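Local coordinates for probable transcriptional regulator, TetR family protein (Rhodococcus sp., PDB 3BJB), which probably binds cis-regulatory DNA through a helix-turn-helix motif and acts as a transcription factor of the TetR family, at residues B[150-153]-B[154-157]. Sequence-based numbering, arbitrary orientation.
Sequences AGIE and HPTE. With SO4 (sulfate ion), chain K; SO4 (sulfate ion), chain M.
Ile-152 meets Pro-155 across a short surface loop that opens at Gly-151, the C-prime residue of a Schellman motif, whose positive phi takes the chain out of the preceding helix. Ile-152 CG1 lies 3.8 Å from Pro-155 CG, the two side chains crossing at a slant. Cutting Ile-152 back to alanine would probably leave Pro-155 CG without its apolar partner in this loop and loosen the packing on Leu-147. Glu-153 offers its backbone N to O4 of a sulfate, probably from the crystallisation liquor, at 2.6 Å and a fairly straight 161°. With CG of His-154 beside its own backbone N (chi1 -66°), both nitrogens of that residue turn to the same ion: ND1 bonds O2 at 2.9 Å, at the ring edge, and N bonds O3 weakly at 3.4 Å. Glu-153 O lies over one ring face. Glu-157 N donates to O4 of a second sulfate at 3.3 Å. Thr-156 is the N-cap of helix 157-179, its side chain capping a backbone N just beyond Glu-157, and OG1 also hydrogen-bonds Asp-159 OD2. The loop joins helix 134-150 to helix 157-179, Ile-152 and Pro-155 both resting on Leu-147 of the former and touching Asp-159 and Leu-160, respectively, of the latter.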
loop_
_atom_site.group_PDB
_atom_site.type_symbol
_atom_site.label_atom_id
_atom_site.label_comp_id
_atom_site.label_asym_id
_atom_site.label_seq_id
_atom_site.Cartn_x
_atom_site.Cartn_y
_atom_site.Cartn_z
ATOM N N ALA B 150 11.995 -8.807 -19.062
ATOM C CA ALA B 150 13.363 -9.188 -18.730
ATOM C C ALA B 150 13.803 -10.306 -19.636
ATOM O O ALA B 150 14.985 -10.584 -19.751
ATOM C CB ALA B 150 13.439 -9.639 -17.308
ATOM N N GLY B 151 12.836 -10.945 -20.285
ATOM C CA GLY B 151 13.101 -12.117 -21.075
ATOM C C GLY B 151 13.522 -13.324 -20.266
ATOM O O GLY B 151 14.277 -14.146 -20.773
ATOM N N ILE B 152 13.068 -13.458 -19.017
ATOM C CA ILE B 152 13.346 -14.721 -18.309
ATOM C C ILE B 152 12.199 -15.718 -18.450
ATOM O O ILE B 152 11.026 -15.414 -18.165
ATOM C CB ILE B 152 13.895 -14.616 -16.812
ATOM C CG1 ILE B 152 13.076 -15.515 -15.853
ATOM C CG2 ILE B 152 14.142 -13.168 -16.359
ATOM C CD1 ILE B 152 13.653 -15.668 -14.447
ATOM N N GLU B 153 12.556 -16.905 -18.938
ATOM C CA GLU B 153 11.587 -17.912 -19.258
ATOM C C GLU B 153 11.501 -18.943 -18.141
ATOM O O GLU B 153 10.511 -19.665 -18.034
ATOM C CB GLU B 153 11.994 -18.579 -20.559
ATOM C CG GLU B 153 10.823 -18.978 -21.405
ATOM C CD GLU B 153 10.836 -18.281 -22.754
ATOM O OE1 GLU B 153 11.858 -18.389 -23.473
ATOM O OE2 GLU B 153 9.812 -17.622 -23.078
ATOM N N HIS B 154 12.569 -19.044 -17.359
ATOM C CA HIS B 154 12.681 -20.003 -16.271
ATOM C C HIS B 154 13.137 -19.328 -14.984
ATOM O O HIS B 154 14.303 -19.381 -14.646
ATOM C CB HIS B 154 13.703 -21.095 -16.623
ATOM C CG HIS B 154 13.296 -21.979 -17.761
ATOM N ND1 HIS B 154 13.408 -21.594 -19.075
ATOM C CD2 HIS B 154 12.769 -23.220 -17.777
ATOM C CE1 HIS B 154 12.952 -22.553 -19.851
ATOM N NE2 HIS B 154 12.564 -23.553 -19.088
ATOM N N PRO B 155 12.210 -18.701 -14.275
ATOM C CA PRO B 155 12.443 -18.065 -12.996
ATOM C C PRO B 155 12.965 -19.020 -11.944
ATOM O O PRO B 155 12.364 -20.059 -11.708
ATOM C CB PRO B 155 11.044 -17.622 -12.609
ATOM C CG PRO B 155 10.384 -17.367 -13.907
ATOM C CD PRO B 155 10.824 -18.490 -14.734
ATOM N N THR B 156 14.087 -18.681 -11.328
ATOM C CA THR B 156 14.488 -19.346 -10.097
ATOM C C THR B 156 13.585 -18.759 -9.020
ATOM O O THR B 156 13.030 -17.668 -9.206
ATOM C CB THR B 156 15.980 -19.093 -9.750
ATOM O OG1 THR B 156 16.230 -17.684 -9.619
ATOM C CG2 THR B 156 16.902 -19.679 -10.830
ATOM N N GLU B 157 13.417 -19.455 -7.900
ATOM C CA GLU B 157 12.576 -18.912 -6.817
ATOM C C GLU B 157 13.131 -17.597 -6.244
ATOM O O GLU B 157 12.381 -16.711 -5.863
ATOM C CB GLU B 157 12.343 -19.949 -5.709
ATOM C CG GLU B 157 11.711 -21.280 -6.183
ATOM C CD GLU B 157 10.711 -21.114 -7.346
ATOM O OE1 GLU B 157 9.580 -20.623 -7.116
ATOM O OE2 GLU B 157 11.065 -21.503 -8.493
HETATM S S SO4 K . 15.804 -18.181 -19.158
HETATM O O1 SO4 K . 17.199 -18.028 -19.561
HETATM O O2 SO4 K . 15.176 -19.403 -19.672
HETATM O O3 SO4 K . 15.820 -18.233 -17.697
HETATM O O4 SO4 K . 15.028 -17.090 -19.743
HETATM S S SO4 M . 16.352 -21.441 -6.670
HETATM O O1 SO4 M . 16.092 -20.001 -6.546
HETATM O O2 SO4 M . 17.728 -21.638 -7.139
HETATM O O3 SO4 M . 16.237 -22.040 -5.342
HETATM O O4 SO4 M . 15.393 -22.048 -7.602
#